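Local coordinates for flagellar hook-associated protein (Burkholderia pseudomallei, PDB 4UT1) that probably serves as a structural component of the bacterial flagellum, at the junction between the hook and the filament, at residues N103-S108 / V152-Q157; G308-S313 / T594-G599. One frame throughout, in Å; residues are numbered along the deposited sequence.

Contact 1 (N103-S108 / V152-Q157); sequences NNYVGS and VAAGQQ. With EDO (1,2-ethanediol), chain G.
The phenol oxygen of Tyr105 ends its reach against helix 134-193, where three groups crowd it without a hydrogen bond across the two segments. Tyr105 OH lies 3.5 Å from Ala154 CA, with Gln157 CB and Ala153 O only a little farther off. The ring behind it is used over one face. Gln157 CG stands 3.4 Å from the centroid of the Tyr105 ring and only 6° off its normal, a nearly ideal CH-pi contact in which the aliphatic part of a polar side chain serves as an apolar lid. Both residues have CG anti to the backbone N, Gln157 at 178°, which sends both side chains into the gap; they lie alongside one another, pointing opposite ways. Beyond CG the glutamine bends, which brings Gln157 OE1 to 3.7 Å from Tyr105 CE1; the amide plane is turned 34° from the ring instead of stacking flat on it.

This is helix-to-helix packing in the helical core of FlgK, made by one long aromatic reaching from the last turn of helix 80-106 to a point about a third of the way along the much longer helix 134-193. That last turn closes with the bond from Gly107 N to Asn103 O, and the positive phi of Gly107 then takes the chain out of the helix. On another side of the same turn, Val106 packs against Tyr600, Val601 and Ile604 of helix 593-630. Gln156, one residue before the glutamine at the ring, makes a weak hydrogen bond from NE2 to O2 of a 1,2-ethanediol molecule, probably a crystallisation additive.

Contact 2 (G308-S313 / T594-G599); sequences GALAVS and TGAYAG. With EDO (1,2-ethanediol), chain P.
Leu310 makes the apolar contact with Ala596 and Tyr597, through its two methyl branches. With CG anti to the carbonyl carbon, chi1 -59°, the side chain reaches across to helix 593-630 and divides its methyls between neighbouring residues. Leu310 CD2 meets Ala596 CB methyl to methyl at 3.4 Å, closer than carbons usually pack. The other branch settles on the root of the tyrosine: Leu310 CD1 is 3.5 Å from Tyr597 CA and 3.6 Å from Tyr597 CB, and it also lies at the edge of the ring, near its plane, beside Tyr597 CD1.

The pairing illustrates how a helical core is assembled from distant sequence. Helix 287-322 precedes the part of the chain that holds the later beta domains, and helix 593-630 follows it, returning to lie along the bundle. Tyr597 and Thr594 also touch helix 113-129, while Ala596 packs on the loop residues Met586 and Thr591.

The polar groups of both segments find their partners elsewhere than across the contact. Tyr597, its CG anti to the backbone N, carries its hydroxyl away from the leucine to a 1,2-ethanediol, with Tyr597 OH 3.0 Å from the diol O2 in a hydrogen bond that either could donate. Tyr600 OH bonds the same diol, and its ring meets that of Tyr597. On the facing helix, the buried Ser313 OG is satisfied by Thr364 O and Thr585 OG1.

In the fold
The two contacts have centres about 14 Å apart and follow one another along the chain, contact 1 being complete before contact 2 begins. Together they draw on four helices of the elongated helical core: 80-106 with 134-193, then 287-322 with 593-630. The last of these also packs on the end of the first through Val106, and the contacts touch directly, Ser108 O lying 3.8 Å from Tyr597 CE2. The diol bound to Tyr597 lies beside the Tyr105 ring as well. Contact 2 closes over 280 residues that include the later beta domains and pairs an internal helix with the last one modelled, while the six-stranded sheet 220-278 lies between the two contacts along the chain.

Contact 1 (N103-S108 / V152-Q157)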
loop_
_atom_site.group_PDB
_atom_site.type_symbol
_atom_site.label_atom_id
_atom_site.label_comp_id
_atom_site.label_asym_id
_atom_site.label_seq_id
_atom_site.Cartn_x
_atom_site.Cartn_y
_atom_site.Cartn_z
ATOM N N ASN A 103 -13.324 5.154 11.665
ATOM C CA ASN A 103 -13.835 6.263 10.863
ATOM C C ASN A 103 -13.703 7.614 11.566
ATOM O O ASN A 103 -13.321 8.625 10.953
ATOM C CB ASN A 103 -15.301 6.007 10.501
ATOM C CG ASN A 103 -15.822 6.987 9.470
ATOM O OD1 ASN A 103 -15.157 7.257 8.462
ATOM N ND2 ASN A 103 -17.004 7.541 9.722
ATOM N N ASN A 104 -14.027 7.625 12.852
ATOM C CA ASN A 104 -13.937 8.827 13.668
ATOM C C ASN A 104 -12.492 9.266 13.763
ATOM O O ASN A 104 -12.177 10.464 13.743
ATOM C CB ASN A 104 -14.518 8.577 15.071
ATOM C CG ASN A 104 -16.020 8.381 15.056
ATOM O OD1 ASN A 104 -16.691 8.706 14.078
ATOM N ND2 ASN A 104 -16.561 7.858 16.153
ATOM N N TYR A 105 -11.602 8.285 13.847
ATOM C CA TYR A 105 -10.182 8.580 13.862
ATOM C C TYR A 105 -9.706 9.185 12.540
ATOM O O TYR A 105 -9.031 10.206 12.540
ATOM C CB TYR A 105 -9.360 7.331 14.147
ATOM C CG TYR A 105 -7.894 7.604 13.950
ATOM C CD1 TYR A 105 -7.157 8.266 14.926
ATOM C CD2 TYR A 105 -7.251 7.241 12.771
ATOM C CE1 TYR A 105 -5.812 8.538 14.743
ATOM C CE2 TYR A 105 -5.904 7.511 12.578
ATOM C CZ TYR A 105 -5.193 8.155 13.570
ATOM O OH TYR A 105 -3.857 8.420 13.380
ATOM N N VAL A 106 -10.041 8.539 11.425
ATOM C CA VAL A 106 -9.542 8.955 10.113
ATOM C C VAL A 106 -10.043 10.334 9.683
ATOM O O VAL A 106 -9.288 11.106 9.084
ATOM C CB VAL A 106 -9.910 7.930 9.029
ATOM C CG1 VAL A 106 -9.586 8.465 7.665
ATOM C CG2 VAL A 106 -9.139 6.640 9.265
ATOM N N GLY A 107 -11.308 10.641 9.974
ATOM C CA GLY A 107 -11.849 11.959 9.661
ATOM C C GLY A 107 -12.162 12.189 8.191
ATOM O O GLY A 107 -12.523 11.255 7.470
ATOM N N SER A 108 -12.004 13.436 7.741
ATOM C CA SER A 108 -12.463 13.855 6.422
ATOM C C SER A 108 -11.557 13.387 5.271
ATOM O O SER A 108 -10.331 13.380 5.401
ATOM C CB SER A 108 -12.590 15.390 6.395
ATOM O OG SER A 108 -12.601 15.873 5.065
ATOM N N VAL A 152 3.371 8.537 10.556
ATOM C CA VAL A 152 3.877 7.686 11.624
ATOM C C VAL A 152 2.814 7.451 12.722
ATOM O O VAL A 152 2.618 6.315 13.156
ATOM C CB VAL A 152 5.168 8.291 12.239
ATOM C CG1 VAL A 152 5.568 7.563 13.511
ATOM C CG2 VAL A 152 6.290 8.253 11.240
ATOM N N ALA A 153 2.113 8.502 13.154
ATOM C CA ALA A 153 1.041 8.343 14.139
ATOM C C ALA A 153 -0.071 7.459 13.581
ATOM O O ALA A 153 -0.637 6.644 14.301
ATOM C CB ALA A 153 0.479 9.710 14.579
ATOM N N ALA A 154 -0.356 7.591 12.285
ATOM C CA ALA A 154 -1.321 6.702 11.650
ATOM C C ALA A 154 -0.895 5.231 11.762
ATOM O O ALA A 154 -1.720 4.360 12.028
ATOM C CB ALA A 154 -1.518 7.080 10.190
ATOM N N GLY A 155 0.394 4.957 11.563
ATOM C CA GLY A 155 0.898 3.590 11.683
ATOM C C GLY A 155 0.643 3.050 13.081
ATOM O O GLY A 155 0.246 1.892 13.259
ATOM N N GLN A 156 0.874 3.896 14.076
ATOM C CA GLN A 156 0.637 3.523 15.470
ATOM C C GLN A 156 -0.838 3.232 15.730
ATOM O O GLN A 156 -1.162 2.275 16.433
ATOM C CB GLN A 156 1.118 4.623 16.411
ATOM C CG GLN A 156 2.615 4.883 16.400
ATOM C CD GLN A 156 3.411 3.823 17.139
ATOM O OE1 GLN A 156 3.054 3.410 18.250
ATOM N NE2 GLN A 156 4.502 3.375 16.522
ATOM N N GLN A 157 -1.730 4.055 15.183
ATOM C CA GLN A 157 -3.167 3.857 15.367
ATOM C C GLN A 157 -3.644 2.556 14.739
ATOM O O GLN A 157 -4.412 1.793 15.344
ATOM C CB GLN A 157 -3.964 5.029 14.793
ATOM C CG GLN A 157 -5.479 4.854 14.927
ATOM C CD GLN A 157 -5.950 4.930 16.382
ATOM O OE1 GLN A 157 -5.513 5.798 17.142
ATOM N NE2 GLN A 157 -6.832 4.024 16.769
HETATM C C1 EDO G . 4.518 -1.570 18.566
HETATM O O1 EDO G . 4.207 -1.667 19.958
HETATM C C2 EDO G . 4.293 -0.121 18.155
HETATM O O2 EDO G . 4.620 0.050 16.776
#

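Contact 2 (G308-S313 / T594-G599)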
loop_
_atom_site.group_PDB
_atom_site.type_symbol
_atom_site.label_atom_id
_atom_site.label_comp_id
_atom_site.label_asym_id
_atom_site.label_seq_id
_atom_site.Cartn_x
_atom_site.Cartn_y
_atom_site.Cartn_z
ATOM N N GLY A 308 -0.616 3.058 3.521
ATOM C CA GLY A 308 0.799 2.773 3.351
ATOM C C GLY A 308 1.251 2.976 1.918
ATOM O O GLY A 308 2.367 3.459 1.650
ATOM N N ALA A 309 0.375 2.621 0.986
ATOM C CA ALA A 309 0.687 2.773 -0.433
ATOM C C ALA A 309 0.869 4.243 -0.798
ATOM O O ALA A 309 1.739 4.575 -1.602
ATOM C CB ALA A 309 -0.410 2.136 -1.301
ATOM N N LEU A 310 0.062 5.123 -0.201
ATOM C CA LEU A 310 0.231 6.556 -0.439
ATOM C C LEU A 310 1.601 7.048 0.028
ATOM O O LEU A 310 2.272 7.799 -0.687
ATOM C CB LEU A 310 -0.866 7.364 0.252
ATOM C CG LEU A 310 -2.302 7.050 -0.164
ATOM C CD1 LEU A 310 -3.244 8.102 0.419
ATOM C CD2 LEU A 310 -2.432 6.954 -1.686
ATOM N N ALA A 311 2.002 6.637 1.231
ATOM C CA ALA A 311 3.319 6.985 1.769
ATOM C C ALA A 311 4.450 6.560 0.823
ATOM O O ALA A 311 5.374 7.340 0.552
ATOM C CB ALA A 311 3.515 6.353 3.152
ATOM N N VAL A 312 4.371 5.331 0.320
ATOM C CA VAL A 312 5.395 4.809 -0.560
ATOM C C VAL A 312 5.424 5.610 -1.857
ATOM O O VAL A 312 6.473 6.024 -2.300
ATOM C CB VAL A 312 5.190 3.318 -0.882
ATOM C CG1 VAL A 312 6.133 2.880 -2.008
ATOM C CG2 VAL A 312 5.406 2.464 0.358
ATOM N N SER A 313 4.263 5.824 -2.457
ATOM C CA SER A 313 4.220 6.546 -3.714
ATOM C C SER A 313 4.728 7.974 -3.529
ATOM O O SER A 313 5.466 8.474 -4.360
ATOM C CB SER A 313 2.805 6.564 -4.290
ATOM O OG SER A 313 2.808 7.211 -5.550
ATOM N N THR A 594 -3.831 12.728 -3.279
ATOM C CA THR A 594 -4.927 13.218 -2.446
ATOM C C THR A 594 -6.241 12.607 -2.901
ATOM O O THR A 594 -7.135 12.354 -2.090
ATOM C CB THR A 594 -5.032 14.755 -2.476
ATOM O OG1 THR A 594 -5.133 15.190 -3.834
ATOM C CG2 THR A 594 -3.806 15.385 -1.834
ATOM N N GLY A 595 -6.348 12.349 -4.199
ATOM C CA GLY A 595 -7.501 11.650 -4.733
ATOM C C GLY A 595 -7.552 10.231 -4.194
ATOM O O GLY A 595 -8.621 9.723 -3.849
ATOM N N ALA A 596 -6.391 9.593 -4.113
ATOM C CA ALA A 596 -6.305 8.240 -3.563
ATOM C C ALA A 596 -6.594 8.256 -2.066
ATOM O O ALA A 596 -7.262 7.368 -1.553
ATOM C CB ALA A 596 -4.938 7.638 -3.840
ATOM N N TYR A 597 -6.105 9.277 -1.368
ATOM C CA TYR A 597 -6.440 9.447 0.051
ATOM C C TYR A 597 -7.946 9.541 0.283
ATOM O O TYR A 597 -8.470 8.978 1.249
ATOM C CB TYR A 597 -5.778 10.696 0.631
ATOM C CG TYR A 597 -5.974 10.830 2.125
ATOM C CD1 TYR A 597 -5.197 10.090 3.010
ATOM C CD2 TYR A 597 -6.943 11.677 2.653
ATOM C CE1 TYR A 597 -5.370 10.199 4.364
ATOM C CE2 TYR A 597 -7.117 11.794 4.023
ATOM C CZ TYR A 597 -6.326 11.054 4.868
ATOM O OH TYR A 597 -6.491 11.146 6.229
ATOM N N ALA A 598 -8.636 10.279 -0.582
ATOM C CA ALA A 598 -10.082 10.432 -0.436
ATOM C C ALA A 598 -10.804 9.092 -0.619
ATOM O O ALA A 598 -11.778 8.805 0.073
ATOM C CB ALA A 598 -10.612 11.465 -1.420
ATOM N N GLY A 599 -10.324 8.273 -1.545
ATOM C CA GLY A 599 -10.895 6.950 -1.745
ATOM C C GLY A 599 -10.684 6.055 -0.534
ATOM O O GLY A 599 -11.578 5.313 -0.135
HETATM C C1 EDO P . -5.825 10.247 9.713
HETATM O O1 EDO P . -5.151 11.306 9.010
HETATM C C2 EDO P . -5.381 8.881 9.191
HETATM O O2 EDO P . -5.803 8.657 7.828
#